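Local coordinates for extracellular solute-binding protein (Conexibacter woesei, PDB 4P98) that probably captures a solute, perhaps a nucleoside as in PnrA-like relatives, outside the cell membrane and delivers it to an ABC transporter, at residues P89-A94 with R113-V118; F134-L139 with A165-A170; A42-A47 with D247-Y252. All blocks are in the same frame, centred on the assembly; numbering follows the deposited sequence.

Contact 1: P89-A94 with R113-V118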
loop_
_atom_site.group_PDB
_atom_site.type_symbol
_atom_site.label_atom_id
_atom_site.label_comp_id
_atom_site.label_asym_id
_atom_site.label_seq_id
_atom_site.Cartn_x
_atom_site.Cartn_y
_atom_site.Cartn_z
ATOM N N PRO A 89 4.102 -6.260 -19.541
ATOM C CA PRO A 89 5.173 -5.618 -20.325
ATOM C C PRO A 89 6.569 -5.914 -19.784
ATOM O O PRO A 89 7.487 -6.190 -20.563
ATOM C CB PRO A 89 4.869 -4.130 -20.199
ATOM C CG PRO A 89 3.438 -4.040 -19.847
ATOM C CD PRO A 89 2.983 -5.337 -19.271
ATOM N N ILE A 90 6.735 -5.864 -18.461
ATOM C CA ILE A 90 8.014 -6.235 -17.871
ATOM C C ILE A 90 8.414 -7.645 -18.294
ATOM O O ILE A 90 9.531 -7.856 -18.749
ATOM C CB ILE A 90 8.014 -6.161 -16.334
ATOM C CG1 ILE A 90 7.964 -4.713 -15.857
ATOM C CG2 ILE A 90 9.243 -6.879 -15.764
ATOM C CD1 ILE A 90 9.282 -3.973 -15.990
ATOM N N LEU A 91 7.505 -8.605 -18.167
ATOM C CA LEU A 91 7.859 -9.993 -18.466
ATOM C C LEU A 91 8.221 -10.201 -19.939
ATOM O O LEU A 91 9.102 -10.985 -20.246
ATOM C CB LEU A 91 6.739 -10.951 -18.069
ATOM C CG LEU A 91 6.363 -10.945 -16.587
ATOM C CD1 LEU A 91 5.129 -11.790 -16.383
ATOM C CD2 LEU A 91 7.503 -11.482 -15.750
ATOM N N ARG A 92 7.546 -9.489 -20.838
ATOM C CA ARG A 92 7.810 -9.614 -22.272
ATOM C C ARG A 92 9.179 -9.055 -22.663
ATOM O O ARG A 92 9.942 -9.706 -23.386
ATOM C CB ARG A 92 6.713 -8.914 -23.081
ATOM C CG ARG A 92 5.314 -9.488 -22.891
ATOM C CD ARG A 92 4.359 -8.824 -23.864
ATOM N NE ARG A 92 4.723 -9.240 -25.207
ATOM C CZ ARG A 92 4.303 -10.358 -25.785
ATOM N NH1 ARG A 92 3.446 -11.163 -25.163
ATOM N NH2 ARG A 92 4.728 -10.662 -27.001
ATOM N N VAL A 93 9.491 -7.861 -22.167
ATOM C CA VAL A 93 10.745 -7.203 -22.508
ATOM C C VAL A 93 11.922 -7.931 -21.862
ATOM O O VAL A 93 12.982 -8.035 -22.466
ATOM C CB VAL A 93 10.720 -5.701 -22.156
ATOM C CG1 VAL A 93 12.048 -5.031 -22.477
ATOM C CG2 VAL A 93 9.607 -5.015 -22.937
ATOM N N ALA A 94 11.725 -8.465 -20.657
ATOM C CA ALA A 94 12.766 -9.247 -19.993
ATOM C C ALA A 94 13.369 -10.330 -20.899
ATOM O O ALA A 94 14.580 -10.538 -20.876
ATOM C CB ALA A 94 12.239 -9.873 -18.699
ATOM N N ARG A 113 5.704 -17.623 -13.329
ATOM C CA ARG A 113 5.852 -17.074 -14.680
ATOM C C ARG A 113 7.098 -16.200 -14.857
ATOM O O ARG A 113 7.227 -15.503 -15.856
ATOM C CB ARG A 113 4.578 -16.291 -15.025
ATOM C CG ARG A 113 3.302 -17.104 -14.782
ATOM C CD ARG A 113 2.042 -16.280 -14.962
ATOM N NE ARG A 113 2.134 -15.573 -16.232
ATOM C CZ ARG A 113 2.115 -14.253 -16.393
ATOM N NH1 ARG A 113 1.937 -13.431 -15.357
ATOM N NH2 ARG A 113 2.247 -13.754 -17.624
ATOM N N LEU A 114 8.017 -16.249 -13.899
ATOM C CA LEU A 114 9.210 -15.403 -13.925
ATOM C C LEU A 114 10.306 -15.956 -14.831
ATOM O O LEU A 114 10.794 -17.061 -14.596
ATOM C CB LEU A 114 9.786 -15.259 -12.509
ATOM C CG LEU A 114 8.899 -14.576 -11.473
ATOM C CD1 LEU A 114 9.555 -14.592 -10.096
ATOM C CD2 LEU A 114 8.603 -13.142 -11.882
ATOM N N PRO A 115 10.718 -15.181 -15.854
ATOM C CA PRO A 115 11.954 -15.528 -16.544
ATOM C C PRO A 115 13.155 -15.480 -15.585
ATOM O O PRO A 115 13.046 -14.911 -14.490
ATOM C CB PRO A 115 12.073 -14.446 -17.635
ATOM C CG PRO A 115 10.697 -13.880 -17.808
ATOM C CD PRO A 115 10.060 -13.999 -16.445
ATOM N N PRO A 116 14.297 -16.063 -15.980
ATOM C CA PRO A 116 15.469 -16.134 -15.095
ATOM C C PRO A 116 16.005 -14.789 -14.633
ATOM O O PRO A 116 16.758 -14.739 -13.666
ATOM C CB PRO A 116 16.532 -16.831 -15.956
ATOM C CG PRO A 116 15.774 -17.523 -17.039
ATOM C CD PRO A 116 14.574 -16.661 -17.301
ATOM N N ASN A 117 15.650 -13.714 -15.333
ATOM C CA ASN A 117 16.136 -12.386 -14.998
ATOM C C ASN A 117 15.083 -11.458 -14.404
ATOM O O ASN A 117 15.272 -10.237 -14.403
ATOM C CB ASN A 117 16.804 -11.720 -16.217
ATOM C CG ASN A 117 15.859 -11.532 -17.398
ATOM O OD1 ASN A 117 14.861 -12.246 -17.541
ATOM N ND2 ASN A 117 16.199 -10.591 -18.281
ATOM N N VAL A 118 14.001 -12.023 -13.869
ATOM C CA VAL A 118 12.960 -11.218 -13.255
ATOM C C VAL A 118 12.708 -11.673 -11.819
ATOM O O VAL A 118 12.581 -12.863 -11.565
ATOM C CB VAL A 118 11.630 -11.304 -14.049
ATOM C CG1 VAL A 118 10.622 -10.318 -13.490
ATOM C CG2 VAL A 118 11.866 -11.064 -15.543
#

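Contact 2: F134-L139 with A165-A170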
loop_
_atom_site.group_PDB
_atom_site.type_symbol
_atom_site.label_atom_id
_atom_site.label_comp_id
_atom_site.label_asym_id
_atom_site.label_seq_id
_atom_site.Cartn_x
_atom_site.Cartn_y
_atom_site.Cartn_z
ATOM N N PHE A 134 -7.181 -2.884 13.048
ATOM C CA PHE A 134 -6.489 -3.124 14.305
ATOM C C PHE A 134 -6.068 -1.822 14.987
ATOM O O PHE A 134 -6.204 -1.692 16.200
ATOM C CB PHE A 134 -5.277 -4.024 14.088
ATOM C CG PHE A 134 -4.579 -4.405 15.361
ATOM C CD1 PHE A 134 -3.540 -3.639 15.849
ATOM C CD2 PHE A 134 -4.980 -5.525 16.073
ATOM C CE1 PHE A 134 -2.898 -3.987 17.036
ATOM C CE2 PHE A 134 -4.347 -5.879 17.259
ATOM C CZ PHE A 134 -3.306 -5.110 17.732
ATOM N N VAL A 135 -5.557 -0.864 14.214
ATOM C CA VAL A 135 -5.216 0.450 14.752
ATOM C C VAL A 135 -6.473 1.140 15.267
ATOM O O VAL A 135 -6.457 1.733 16.358
ATOM C CB VAL A 135 -4.480 1.349 13.725
ATOM C CG1 VAL A 135 -4.382 2.786 14.208
ATOM C CG2 VAL A 135 -3.083 0.831 13.444
ATOM N N ALA A 136 -7.564 1.054 14.502
ATOM C CA ALA A 136 -8.837 1.635 14.918
ATOM C C ALA A 136 -9.315 1.062 16.257
ATOM O O ALA A 136 -9.815 1.790 17.108
ATOM C CB ALA A 136 -9.900 1.415 13.852
ATOM N N GLY A 137 -9.163 -0.242 16.431
ATOM C CA GLY A 137 -9.584 -0.906 17.654
ATOM C C GLY A 137 -8.644 -0.699 18.830
ATOM O O GLY A 137 -8.989 -1.035 19.953
ATOM N N SER A 138 -7.467 -0.140 18.579
ATOM C CA SER A 138 -6.475 0.110 19.621
ATOM C C SER A 138 -6.567 1.507 20.237
ATOM O O SER A 138 -5.818 1.818 21.154
ATOM C CB SER A 138 -5.064 -0.078 19.052
ATOM O OG SER A 138 -4.865 -1.423 18.648
ATOM N N LEU A 139 -7.471 2.348 19.738
ATOM C CA LEU A 139 -7.518 3.749 20.143
ATOM C C LEU A 139 -8.281 3.915 21.451
ATOM O O LEU A 139 -8.950 2.993 21.900
ATOM C CB LEU A 139 -8.185 4.597 19.056
ATOM C CG LEU A 139 -7.550 4.541 17.675
ATOM C CD1 LEU A 139 -8.393 5.354 16.697
ATOM C CD2 LEU A 139 -6.111 5.036 17.705
ATOM N N ALA A 165 -12.323 -7.338 10.556
ATOM C CA ALA A 165 -11.631 -8.363 11.329
ATOM C C ALA A 165 -10.577 -7.794 12.274
ATOM O O ALA A 165 -10.491 -8.206 13.432
ATOM C CB ALA A 165 -11.011 -9.404 10.399
ATOM N N GLY A 166 -9.776 -6.854 11.790
ATOM C CA GLY A 166 -8.785 -6.177 12.620
ATOM C C GLY A 166 -9.411 -5.431 13.782
ATOM O O GLY A 166 -8.901 -5.467 14.915
ATOM N N LEU A 167 -10.522 -4.757 13.496
ATOM C CA LEU A 167 -11.255 -4.013 14.515
ATOM C C LEU A 167 -11.847 -4.954 15.561
ATOM O O LEU A 167 -11.748 -4.682 16.755
ATOM C CB LEU A 167 -12.366 -3.170 13.881
ATOM C CG LEU A 167 -13.228 -2.360 14.862
ATOM C CD1 LEU A 167 -12.377 -1.363 15.626
ATOM C CD2 LEU A 167 -14.321 -1.649 14.081
ATOM N N LYS A 168 -12.455 -6.051 15.109
ATOM C CA LYS A 168 -13.032 -7.037 16.017
ATOM C C LYS A 168 -11.956 -7.641 16.927
ATOM O O LYS A 168 -12.214 -7.888 18.099
ATOM C CB LYS A 168 -13.746 -8.143 15.245
ATOM C CG LYS A 168 -14.476 -9.140 16.132
ATOM C CD LYS A 168 -15.116 -10.234 15.303
ATOM C CE LYS A 168 -15.730 -11.308 16.183
ATOM N NZ LYS A 168 -16.372 -12.364 15.363
ATOM N N ALA A 169 -10.759 -7.851 16.389
ATOM C CA ALA A 169 -9.661 -8.427 17.157
ATOM C C ALA A 169 -9.192 -7.473 18.248
ATOM O O ALA A 169 -9.032 -7.874 19.394
ATOM C CB ALA A 169 -8.500 -8.806 16.245
ATOM N N ALA A 170 -8.983 -6.211 17.900
ATOM C CA ALA A 170 -8.463 -5.244 18.856
ATOM C C ALA A 170 -9.537 -4.672 19.785
ATOM O O ALA A 170 -9.228 -4.274 20.909
ATOM C CB ALA A 170 -7.732 -4.125 18.144
#

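Contact 3: A42-A47 with D247-Y252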
loop_
_atom_site.group_PDB
_atom_site.type_symbol
_atom_site.label_atom_id
_atom_site.label_comp_id
_atom_site.label_asym_id
_atom_site.label_seq_id
_atom_site.Cartn_x
_atom_site.Cartn_y
_atom_site.Cartn_z
ATOM N N ALA A 42 12.379 4.391 -3.750
ATOM C CA ALA A 42 13.407 4.699 -4.730
ATOM C C ALA A 42 14.283 5.891 -4.306
ATOM O O ALA A 42 15.502 5.875 -4.520
ATOM C CB ALA A 42 12.788 4.936 -6.099
ATOM N N GLU A 43 13.670 6.913 -3.714
ATOM C CA GLU A 43 14.422 8.040 -3.155
ATOM C C GLU A 43 15.386 7.558 -2.074
ATOM O O GLU A 43 16.556 7.907 -2.092
ATOM C CB GLU A 43 13.485 9.106 -2.570
ATOM C CG GLU A 43 13.059 10.167 -3.562
ATOM C CD GLU A 43 14.245 10.945 -4.113
ATOM O OE1 GLU A 43 14.871 11.718 -3.354
ATOM O OE2 GLU A 43 14.558 10.775 -5.304
ATOM N N ARG A 44 14.891 6.750 -1.146
ATOM C CA ARG A 44 15.733 6.230 -0.072
ATOM C C ARG A 44 16.845 5.319 -0.595
ATOM O O ARG A 44 17.899 5.226 0.034
ATOM C CB ARG A 44 14.892 5.508 0.985
ATOM C CG ARG A 44 13.939 6.431 1.731
ATOM C CD ARG A 44 12.892 5.648 2.498
ATOM N NE ARG A 44 13.427 5.080 3.738
ATOM C CZ ARG A 44 12.990 3.962 4.326
ATOM N NH1 ARG A 44 13.562 3.564 5.463
ATOM N NH2 ARG A 44 11.996 3.230 3.787
ATOM N N LEU A 45 16.618 4.670 -1.740
ATOM C CA LEU A 45 17.607 3.772 -2.350
ATOM C C LEU A 45 18.839 4.508 -2.883
ATOM O O LEU A 45 19.890 3.902 -3.055
ATOM C CB LEU A 45 16.965 2.973 -3.480
ATOM C CG LEU A 45 17.706 1.765 -4.039
ATOM C CD1 LEU A 45 17.703 0.632 -3.017
ATOM C CD2 LEU A 45 17.050 1.307 -5.336
ATOM N N LYS A 46 18.721 5.808 -3.135
ATOM C CA LYS A 46 19.880 6.605 -3.576
ATOM C C LYS A 46 21.061 6.512 -2.601
ATOM O O LYS A 46 22.219 6.537 -3.014
ATOM C CB LYS A 46 19.472 8.057 -3.801
ATOM C CG LYS A 46 18.442 8.180 -4.914
ATOM C CD LYS A 46 18.044 9.612 -5.222
ATOM C CE LYS A 46 17.057 9.614 -6.380
ATOM N NZ LYS A 46 16.681 11.005 -6.769
ATOM N N ALA A 47 20.761 6.368 -1.314
ATOM C CA ALA A 47 21.798 6.200 -0.289
ATOM C C ALA A 47 22.532 4.862 -0.386
ATOM O O ALA A 47 23.613 4.717 0.162
ATOM C CB ALA A 47 21.195 6.360 1.097
ATOM N N ASP A 247 6.310 -0.974 2.394
ATOM C CA ASP A 247 7.702 -0.550 2.446
ATOM C C ASP A 247 8.480 -1.372 1.441
ATOM O O ASP A 247 8.837 -2.536 1.710
ATOM C CB ASP A 247 8.283 -0.734 3.854
ATOM C CG ASP A 247 9.717 -0.236 3.967
ATOM O OD1 ASP A 247 10.233 0.410 3.021
ATOM O OD2 ASP A 247 10.350 -0.522 5.004
ATOM N N LEU A 248 8.758 -0.778 0.284
ATOM C CA LEU A 248 9.473 -1.488 -0.775
ATOM C C LEU A 248 10.985 -1.392 -0.654
ATOM O O LEU A 248 11.698 -2.036 -1.425
ATOM C CB LEU A 248 9.020 -0.996 -2.143
ATOM C CG LEU A 248 7.735 -1.701 -2.600
ATOM C CD1 LEU A 248 6.929 -0.832 -3.542
ATOM C CD2 LEU A 248 8.068 -3.035 -3.255
ATOM N N LEU A 249 11.483 -0.603 0.297
ATOM C CA LEU A 249 12.927 -0.361 0.375
ATOM C C LEU A 249 13.723 -1.657 0.602
ATOM O O LEU A 249 14.670 -1.888 -0.125
ATOM C CB LEU A 249 13.294 0.734 1.389
ATOM C CG LEU A 249 14.793 1.017 1.475
ATOM C CD1 LEU A 249 15.372 1.520 0.157
ATOM C CD2 LEU A 249 15.086 1.993 2.599
ATOM N N PRO A 250 13.324 -2.519 1.563
ATOM C CA PRO A 250 14.105 -3.776 1.719
ATOM C C PRO A 250 14.161 -4.618 0.437
ATOM O O PRO A 250 15.221 -5.174 0.093
ATOM C CB PRO A 250 13.358 -4.520 2.822
ATOM C CG PRO A 250 12.773 -3.422 3.664
ATOM C CD PRO A 250 12.376 -2.334 2.678
ATOM N N THR A 251 13.041 -4.689 -0.279
ATOM C CA THR A 251 12.998 -5.405 -1.548
ATOM C C THR A 251 13.965 -4.783 -2.567
ATOM O O THR A 251 14.754 -5.487 -3.194
ATOM C CB THR A 251 11.565 -5.452 -2.111
ATOM O OG1 THR A 251 10.719 -6.159 -1.197
ATOM C CG2 THR A 251 11.528 -6.134 -3.478
ATOM N N TYR A 252 13.914 -3.464 -2.721
ATOM C CA TYR A 252 14.814 -2.768 -3.637
ATOM C C TYR A 252 16.287 -2.910 -3.255
ATOM O O TYR A 252 17.154 -3.051 -4.125
ATOM C CB TYR A 252 14.460 -1.278 -3.701
ATOM C CG TYR A 252 13.171 -0.927 -4.454
ATOM C CD1 TYR A 252 12.353 -1.899 -5.025
ATOM C CD2 TYR A 252 12.766 0.400 -4.557
ATOM C CE1 TYR A 252 11.173 -1.550 -5.682
ATOM C CE2 TYR A 252 11.599 0.755 -5.213
ATOM C CZ TYR A 252 10.804 -0.224 -5.778
ATOM O OH TYR A 252 9.634 0.140 -6.432
HETATM O O HOH W 1 12.883 0.328 5.275
HETATM O O HOH W 2 10.121 3.024 1.719
#

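Contact 1: P89-A94 with R113-V118
Leu91 lies at the centre of this contact, its two methyl branches dividing the work between Arg113 and Pro115. The setting is a parallel alpha/beta domain of the periplasmic binding protein type: helix 84-94 packs beside the sheet, and segment 113-118 passes alongside the helix and leads into strand 118-123. Leu91 and Pro115 cross at about a right angle, with Leu91 CD2 set 3.7 Å from Pro115 CD. Leu91 CD2 also reaches Val118 CG1 at 4.0 Å, so one branch fills the angle between the proline ring and the first residue of the strand. Leu91 CD1 faces the other way along the loop and meets the end of Arg113, lying 3.7 Å from both NH1 and NH2. A bend in the arginine chain at chi3 (49°) brings the guanidinium back beside the leucine, while its charge is paired with Glu88, earlier on the same helix as Leu91. The apolar branch thus lies next to a charged group whose partner is Glu88, at the exposed margin.

Toward the end of the helix segment the side chains shorten and the packing tightens. Val118 carries CG1 anti to its own N (chi1 -173°), which sends CG2 to Ala94 CB at 3.4 Å, closer than methyl groups usually approach. Ile90 CG2 brushes Val118 CG1 at 4.3 Å, and its side chain also touches Phe102 and Ala104 of strand 101-105. Asn117, in the type I turn from Pro115 to Val118, folds its amide beside Ala94. Its ND2 also donates to Val100 O, so the amide is fixed by two carbonyls; across the contact ND2 gives Ala94 O a nearly straight 3.1 Å hydrogen bond (168° at the hydrogen), with the acceptor close to the plane of the asparagine amide.

Contact 2: F134-L139 with A165-A170
Phe134 and Gly166 bring the two helices together until their CA atoms are only 4.2 Å apart, and the tight half of the contact is made largely of backbone and small side chains. Phe134 CA approaches Gly166 O at 3.4 Å in a CA-H...O contact, possible because Gly166 has no side chain on the facing surface. One turn further on, Gly137 repeats the device: Gly137 CA receives Leu167 CD1 at 3.5 Å, and Ala170 CB rests against Gly137 C at 3.6 Å.

Looser packing lies beyond this spine, where partly exposed Ala170 marks the more open side. Ala170 CB makes an off-centre CH-pi contact, 4.2 Å from the centroid of the Phe134 ring, and the ring itself leans on Leu301 and Arg304 of helix 294-307. Ser138 OG, 4.0 Å from Ala170 CB, is turned back to donate to Phe134 O in a 2.8 Å bond that occupies the carbonyl near the helix end. Close helix-helix packing through small residues, here Gly166, Gly137 and Ala170, joins neighbouring helices 125-137 and 154-170 in the layered alpha/beta fold of a periplasmic binding protein.

Contact 3: A42-A47 with D247-Y252
Leu249 CD2 lies against one face of the Arg44 guanidinium, over its centre and 3.4 Å from Arg44 CZ. Here an apolar methyl supports the flat side of a charged group, while the charge is used at the edge: Arg44 NH2 forms a long salt bridge of 3.4 Å with Asp247 OD1, and the guanidinium and carboxylate planes are turned 28° apart. Two waters reinforce the pair. One joins Arg44 NH2 to Asp247 OD1 with bonds of 2.8 and 2.9 Å, and the other accepts a weak bond from Arg44 NH1 and donates to Asp247 OD2.

Below this polar layer, the other branch of Leu249, CD1, meets Leu45 CD1 at 4.0 Å. Leu45 CD1 touches Tyr252 CB at 3.8 Å, the two side chains crossing at about a right angle, while Ala42 N lies at the edge of the tyrosine ring. The pairing joins helix 34-45 to the start of helix 249-261, which pack beside each other in one alpha/beta lobe of the binding-protein fold although some 200 residues separate them.

Asp247 in turn caps the helix start: its OD1 accepts from Leu249 N at 3.2 Å, met from above the carboxylate plane. The backbone of Asp247 is hydrogen-bonded to Gly277. Further in, Tyr252 rests on Ala38 and Ala41, and Leu248 and Thr251 face Leu271 of strand 268-271.

In the fold
Contacts 1 and 3 belong to the lobe built on the six-stranded parallel sheet, with centres 21 Å apart; contact 2 belongs to the lobe of the five-stranded sheet, its centre 39 Å from that of contact 1 and 30 Å from that of contact 3. No two of them touch. Along the chain contact 1 closes before contact 2 opens, and both fall between the segments that contact 3 brings together. Contact 3 therefore joins an early helix to one that follows the second lobe's last strand, 240-242, where the chain has returned to the first lobe. A chain that passes back and forth between the lobes is consistent with the two-lobed, hinged design of solute-binding proteins.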